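Local atomic coordinates of Lmo2470 protein (Listeria monocytogenes EGD-e, PDB entry 5HL3), a protein that is a leucine-rich-repeat internalin that interacts with afadin and facilitates crossing of the basement membrane. Residues 68-73 and 94-99; 87-92 and 120-125. All coordinates share one frame; numbering follows the deposited sequence.

Contact 1: residues 68-73 and 94-99; sequences RAMFNN and TIPHLK. With CA (calcium ion), chain I.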
loop_
_atom_site.group_PDB
_atom_site.type_symbol
_atom_site.label_atom_id
_atom_site.label_comp_id
_atom_site.label_asym_id
_atom_site.label_seq_id
_atom_site.Cartn_x
_atom_site.Cartn_y
_atom_site.Cartn_z
ATOM N N ARG A 68 -34.927 -7.388 2.661
ATOM C CA ARG A 68 -36.380 -7.254 2.805
ATOM C C ARG A 68 -36.923 -6.032 2.083
ATOM O O ARG A 68 -38.129 -5.838 2.068
ATOM C CB ARG A 68 -36.749 -7.179 4.281
ATOM C CG ARG A 68 -36.413 -8.479 5.030
ATOM C CD ARG A 68 -36.308 -8.259 6.526
ATOM N NE ARG A 68 -37.574 -7.850 7.146
ATOM C CZ ARG A 68 -38.422 -8.663 7.773
ATOM N NH1 ARG A 68 -38.208 -9.966 7.817
ATOM N NH2 ARG A 68 -39.509 -8.166 8.330
ATOM N N ALA A 69 -36.056 -5.216 1.489
ATOM C CA ALA A 69 -36.492 -4.015 0.763
ATOM C C ALA A 69 -35.744 -3.907 -0.554
ATOM O O ALA A 69 -34.559 -4.230 -0.621
ATOM C CB ALA A 69 -36.241 -2.757 1.599
HETATM N N MSE A 70 -36.433 -3.454 -1.594
HETATM C CA MSE A 70 -35.824 -3.258 -2.907
HETATM C C MSE A 70 -35.281 -1.860 -3.048
HETATM O O MSE A 70 -36.041 -0.899 -2.930
HETATM C CB MSE A 70 -36.859 -3.536 -3.996
HETATM C CG MSE A 70 -36.278 -3.410 -5.410
HETATM SE SE MSE A 70 -34.766 -4.590 -5.821
HETATM C CE MSE A 70 -35.771 -6.237 -5.693
ATOM N N PHE A 71 -33.974 -1.755 -3.301
ATOM C CA PHE A 71 -33.275 -0.480 -3.495
ATOM C C PHE A 71 -32.927 -0.341 -4.986
ATOM O O PHE A 71 -31.834 -0.703 -5.430
ATOM C CB PHE A 71 -32.014 -0.439 -2.628
ATOM C CG PHE A 71 -32.296 -0.546 -1.150
ATOM C CD1 PHE A 71 -32.701 0.552 -0.430
ATOM C CD2 PHE A 71 -32.169 -1.768 -0.485
ATOM C CE1 PHE A 71 -32.963 0.461 0.921
ATOM C CE2 PHE A 71 -32.425 -1.863 0.873
ATOM C CZ PHE A 71 -32.836 -0.736 1.576
ATOM N N ASN A 72 -33.872 0.188 -5.735
ATOM C CA ASN A 72 -33.755 0.278 -7.173
ATOM C C ASN A 72 -32.724 1.269 -7.650
ATOM O O ASN A 72 -32.165 1.077 -8.734
ATOM C CB ASN A 72 -35.111 0.655 -7.778
ATOM C CG ASN A 72 -36.125 -0.468 -7.700
ATOM O OD1 ASN A 72 -35.845 -1.586 -8.176
ATOM N ND2 ASN A 72 -37.292 -0.195 -7.120
ATOM N N ASN A 73 -32.446 2.311 -6.850
ATOM C CA ASN A 73 -31.580 3.419 -7.289
ATOM C C ASN A 73 -30.346 3.647 -6.432
ATOM O O ASN A 73 -29.589 4.584 -6.666
ATOM C CB ASN A 73 -32.407 4.697 -7.372
ATOM C CG ASN A 73 -33.491 4.583 -8.408
ATOM O OD1 ASN A 73 -33.223 4.172 -9.546
ATOM N ND2 ASN A 73 -34.698 4.957 -8.042
ATOM N N THR A 94 -30.996 -7.169 -3.486
ATOM C CA THR A 94 -31.854 -5.986 -3.563
ATOM C C THR A 94 -31.126 -4.659 -3.730
ATOM O O THR A 94 -31.721 -3.614 -3.540
ATOM C CB THR A 94 -32.753 -5.910 -2.310
ATOM O OG1 THR A 94 -31.932 -5.911 -1.148
ATOM C CG2 THR A 94 -33.723 -7.117 -2.260
ATOM N N ILE A 95 -29.846 -4.685 -4.097
ATOM C CA ILE A 95 -29.100 -3.445 -4.434
ATOM C C ILE A 95 -28.406 -3.728 -5.777
ATOM O O ILE A 95 -27.165 -3.718 -5.892
ATOM C CB ILE A 95 -28.081 -3.032 -3.363
ATOM C CG1 ILE A 95 -28.663 -3.201 -1.947
ATOM C CG2 ILE A 95 -27.669 -1.574 -3.604
ATOM C CD1 ILE A 95 -27.645 -2.907 -0.856
ATOM N N PRO A 96 -29.197 -3.968 -6.827
ATOM C CA PRO A 96 -28.634 -4.419 -8.094
ATOM C C PRO A 96 -27.689 -3.445 -8.774
ATOM O O PRO A 96 -26.809 -3.890 -9.552
ATOM C CB PRO A 96 -29.875 -4.632 -8.963
ATOM C CG PRO A 96 -30.947 -3.804 -8.344
ATOM C CD PRO A 96 -30.672 -3.910 -6.882
ATOM N N HIS A 97 -27.809 -2.158 -8.468
ATOM C CA HIS A 97 -26.986 -1.140 -9.135
ATOM C C HIS A 97 -25.878 -0.582 -8.249
ATOM O O HIS A 97 -25.323 0.464 -8.539
ATOM C CB HIS A 97 -27.902 -0.068 -9.729
ATOM C CG HIS A 97 -28.913 -0.662 -10.653
ATOM N ND1 HIS A 97 -28.557 -1.269 -11.833
ATOM C CD2 HIS A 97 -30.247 -0.858 -10.525
ATOM C CE1 HIS A 97 -29.629 -1.767 -12.417
ATOM N NE2 HIS A 97 -30.678 -1.526 -11.647
ATOM N N LEU A 98 -25.526 -1.323 -7.203
ATOM C CA LEU A 98 -24.429 -0.923 -6.347
ATOM C C LEU A 98 -23.123 -0.743 -7.139
ATOM O O LEU A 98 -22.726 -1.623 -7.915
ATOM C CB LEU A 98 -24.223 -1.969 -5.255
ATOM C CG LEU A 98 -23.230 -1.578 -4.149
ATOM C CD1 LEU A 98 -23.556 -0.244 -3.473
ATOM C CD2 LEU A 98 -23.147 -2.685 -3.123
ATOM N N LYS A 99 -22.510 0.419 -6.952
ATOM C CA LYS A 99 -21.237 0.782 -7.629
ATOM C C LYS A 99 -20.092 0.981 -6.680
ATOM O O LYS A 99 -18.943 0.722 -7.040
ATOM C CB LYS A 99 -21.447 2.062 -8.435
ATOM C CG LYS A 99 -22.352 1.828 -9.613
ATOM C CD LYS A 99 -22.726 3.052 -10.373
ATOM C CE LYS A 99 -23.638 2.641 -11.535
ATOM N NZ LYS A 99 -24.746 1.629 -11.227
HETATM CA CA CA I . -32.471 3.981 -11.684
HETATM O O HOH W 1 -29.349 -0.606 -6.670
HETATM O O HOH W 2 -30.988 2.401 -10.877
HETATM O O HOH W 3 -34.350 2.566 -11.544
HETATM O O HOH W 4 -31.405 5.998 -10.663
#
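Met70 and Phe71 run beside Thr94 and Ile95 in nearly the same direction, the touching parts being 20° apart and the CA atoms of Met70 and Thr94 4.9 Å from each other. One direct backbone bond joins them, from Phe71 N to Thr94 O (2.9 Å). A water continues the link, donating to Phe71 O and accepting from His97 N, within the type I turn from Ile95 to Leu98. The segments are corresponding loops of successive turns of the leucine-rich-repeat solenoid, leading into the adjacent parallel strands 76-79 and 100-103. Thr94 pushes its CB to within 3.0 Å of Ala69 O, a tight fit; its OG1, set between the backbone N and the carbonyl carbon (chi1 56°), bonds to Leu66 O. The selenomethionine Met70, bent at chi2 and chi3, crosses Thr94 obliquely and brings SE to 3.9 Å from Thr94 O, with CE near Thr94 CG2. The Phe71 ring lies alongside Ile95, CD2 to CG1 4.1 Å, both pointing the same way, and meets Thr94 O at its edge; Leu45 of helix 42-46 also packs on it. Further along, the His97 ring turns its CD2 edge to Asn72 O (3.3 Å), while Pro96 CB sits over one ring face. Asn72 O also accepts from a water that coordinates the calcium ion, to which Asn73 OD1 binds directly at 2.3 Å.

Contact 2: residues 87-92 and 120-125; sequences TEFPDI and QNYPEM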
loop_
_atom_site.group_PDB
_atom_site.type_symbol
_atom_site.label_atom_id
_atom_site.label_comp_id
_atom_site.label_asym_id
_atom_site.label_seq_id
_atom_site.Cartn_x
_atom_site.Cartn_y
_atom_site.Cartn_z
ATOM N N THR A 87 -18.762 -8.128 10.355
ATOM C CA THR A 87 -17.503 -8.480 9.714
ATOM C C THR A 87 -17.633 -8.633 8.197
ATOM O O THR A 87 -16.657 -8.944 7.535
ATOM C CB THR A 87 -16.892 -9.763 10.305
ATOM O OG1 THR A 87 -17.770 -10.878 10.068
ATOM C CG2 THR A 87 -16.670 -9.640 11.810
ATOM N N GLU A 88 -18.813 -8.414 7.649
ATOM C CA GLU A 88 -19.022 -8.575 6.220
ATOM C C GLU A 88 -20.259 -7.839 5.763
ATOM O O GLU A 88 -21.309 -7.898 6.447
ATOM C CB GLU A 88 -19.172 -10.059 5.920
ATOM C CG GLU A 88 -19.456 -10.433 4.499
ATOM C CD GLU A 88 -19.398 -11.920 4.344
ATOM O OE1 GLU A 88 -20.485 -12.520 4.294
ATOM O OE2 GLU A 88 -18.285 -12.457 4.392
ATOM N N PHE A 89 -20.176 -7.114 4.641
ATOM C CA PHE A 89 -21.390 -6.588 4.020
ATOM C C PHE A 89 -21.948 -7.721 3.161
ATOM O O PHE A 89 -21.232 -8.270 2.347
ATOM C CB PHE A 89 -21.129 -5.319 3.193
ATOM C CG PHE A 89 -22.390 -4.689 2.721
ATOM C CD1 PHE A 89 -23.189 -3.973 3.600
ATOM C CD2 PHE A 89 -22.844 -4.880 1.435
ATOM C CE1 PHE A 89 -24.405 -3.442 3.189
ATOM C CE2 PHE A 89 -24.051 -4.352 1.026
ATOM C CZ PHE A 89 -24.826 -3.640 1.909
ATOM N N PRO A 90 -23.212 -8.098 3.359
ATOM C CA PRO A 90 -23.722 -9.280 2.672
ATOM C C PRO A 90 -23.924 -9.113 1.166
ATOM O O PRO A 90 -24.069 -7.994 0.679
ATOM C CB PRO A 90 -25.045 -9.535 3.380
ATOM C CG PRO A 90 -25.518 -8.162 3.719
ATOM C CD PRO A 90 -24.258 -7.443 4.162
ATOM N N ASP A 91 -23.919 -10.240 0.462
ATOM C CA ASP A 91 -24.158 -10.307 -0.983
ATOM C C ASP A 91 -25.662 -10.548 -1.167
ATOM O O ASP A 91 -26.107 -11.679 -1.278
ATOM C CB ASP A 91 -23.308 -11.467 -1.550
ATOM C CG ASP A 91 -23.244 -11.496 -3.051
ATOM O OD1 ASP A 91 -23.700 -10.552 -3.731
ATOM O OD2 ASP A 91 -22.708 -12.480 -3.587
ATOM N N ILE A 92 -26.456 -9.480 -1.123
ATOM C CA ILE A 92 -27.918 -9.576 -1.206
ATOM C C ILE A 92 -28.381 -9.170 -2.595
ATOM O O ILE A 92 -27.606 -8.560 -3.355
ATOM C CB ILE A 92 -28.618 -8.737 -0.110
ATOM C CG1 ILE A 92 -28.223 -7.249 -0.203
ATOM C CG2 ILE A 92 -28.256 -9.279 1.280
ATOM C CD1 ILE A 92 -29.036 -6.338 0.669
ATOM N N GLN A 120 -21.483 -11.739 -6.003
ATOM C CA GLN A 120 -22.128 -12.079 -7.249
ATOM C C GLN A 120 -23.296 -11.183 -7.627
ATOM O O GLN A 120 -23.684 -11.159 -8.808
ATOM C CB GLN A 120 -22.623 -13.536 -7.213
ATOM C CG GLN A 120 -21.500 -14.554 -6.976
ATOM C CD GLN A 120 -20.501 -14.554 -8.103
ATOM O OE1 GLN A 120 -20.887 -14.702 -9.278
ATOM N NE2 GLN A 120 -19.231 -14.409 -7.784
ATOM N N ASN A 121 -23.862 -10.454 -6.663
ATOM C CA ASN A 121 -25.082 -9.688 -6.921
ATOM C C ASN A 121 -24.851 -8.195 -7.157
ATOM O O ASN A 121 -25.813 -7.437 -7.264
ATOM C CB ASN A 121 -26.096 -9.891 -5.787
ATOM C CG ASN A 121 -26.576 -11.314 -5.702
ATOM O OD1 ASN A 121 -26.966 -11.899 -6.712
ATOM N ND2 ASN A 121 -26.579 -11.860 -4.506
ATOM N N TYR A 122 -23.592 -7.787 -7.288
ATOM C CA TYR A 122 -23.233 -6.385 -7.549
ATOM C C TYR A 122 -22.384 -6.305 -8.813
ATOM O O TYR A 122 -21.229 -5.879 -8.763
ATOM C CB TYR A 122 -22.479 -5.773 -6.351
ATOM C CG TYR A 122 -23.168 -6.007 -5.022
ATOM C CD1 TYR A 122 -24.524 -5.684 -4.838
ATOM C CD2 TYR A 122 -22.476 -6.513 -3.921
ATOM C CE1 TYR A 122 -25.160 -5.909 -3.641
ATOM C CE2 TYR A 122 -23.118 -6.727 -2.701
ATOM C CZ TYR A 122 -24.468 -6.423 -2.567
ATOM O OH TYR A 122 -25.149 -6.628 -1.373
ATOM N N PRO A 123 -22.946 -6.699 -9.952
ATOM C CA PRO A 123 -22.150 -6.721 -11.196
ATOM C C PRO A 123 -21.656 -5.372 -11.681
ATOM O O PRO A 123 -20.758 -5.329 -12.516
ATOM C CB PRO A 123 -23.120 -7.324 -12.213
ATOM C CG PRO A 123 -24.453 -6.980 -11.702
ATOM C CD PRO A 123 -24.347 -7.080 -10.209
ATOM N N GLU A 124 -22.230 -4.275 -11.187
ATOM C CA GLU A 124 -21.788 -2.948 -11.564
ATOM C C GLU A 124 -20.780 -2.362 -10.587
ATOM O O GLU A 124 -20.420 -1.195 -10.697
ATOM C CB GLU A 124 -22.995 -2.007 -11.737
ATOM C CG GLU A 124 -23.958 -2.539 -12.807
ATOM C CD GLU A 124 -25.274 -1.805 -12.924
ATOM O OE1 GLU A 124 -25.444 -0.750 -12.344
ATOM O OE2 GLU A 124 -26.158 -2.304 -13.631
HETATM N N MSE A 125 -20.268 -3.156 -9.651
HETATM C CA MSE A 125 -19.287 -2.591 -8.700
HETATM C C MSE A 125 -18.102 -1.973 -9.407
HETATM O O MSE A 125 -17.495 -2.591 -10.271
HETATM C CB MSE A 125 -18.784 -3.670 -7.749
HETATM C CG MSE A 125 -18.037 -3.075 -6.534
HETATM SE SE MSE A 125 -19.220 -2.320 -5.183
HETATM C CE MSE A 125 -19.649 -4.005 -4.277
HETATM O O HOH W 5 -28.113 -6.743 -5.348
#
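Asp91 and Asn121 approach each other at 6.0 Å between CA atoms, where an irregular segment meets the residues leading into the type I turn of Tyr122 to Met125, itself closed by Met125 N to Tyr122 O. The Asp91 carboxylate grips two consecutive backbone N-H groups, one with each oxygen. Gln120 N donates almost straight to Asp91 OD2 (2.8 Å, 167°), on the syn side but 28° out of the carboxylate plane, and Asn121 N reaches the syn lone pair of Asp91 OD1 at 2.9 Å. This pairing fixes the rotation of the carboxylate, which chi1 of -169° carries out opposite its own backbone N. Asn121 crosses it at about a right angle and returns a weak bond from ND2 to Asp91 O, while its CB lies 3.2 Å from Ile92 O. Tyr122 reaches across to the other backbone: its OH donates to Pro90 O (2.7 Å), which lies in the ring plane at the edge, and also touches Phe89 CE2 and Ile92 CG1, the latter at 3.3 Å. Asp91 OD1 lies over one face of the Tyr122 ring, offset toward its rim. The phenol and the carboxylate each bond across neighbouring turns of the leucine-rich-repeat solenoid. Tyr119 meets the Tyr122 ring, and Phe89 continues inward onto Val77 and Ile79 of strand 76-79, Leu101 and Phe103 of strand 100-103, and Met63 of helix 60-63.

How the contacts relate
Contacts 1 and 2 have centres about 10 Å apart and interleave along the chain, in the order 68-73, 87-92, 94-99, 120-125. Strand 76-79 follows the first segment, strand 100-103 follows the third and strand 127-129 follows the fourth. Residues 87-92 and 94-99 belong to one connection between the first two of those strands: its later part faces the preceding turn in contact 1, its earlier part the following turn in contact 2. The two also touch directly, Lys99 NZ forming a salt bridge with Glu124 OE1 (2.7 Å) and His97 ND1 probably bonding to the same carboxylate. Three successive turns near the N-terminal end of the parallel-sheet solenoid are thereby joined.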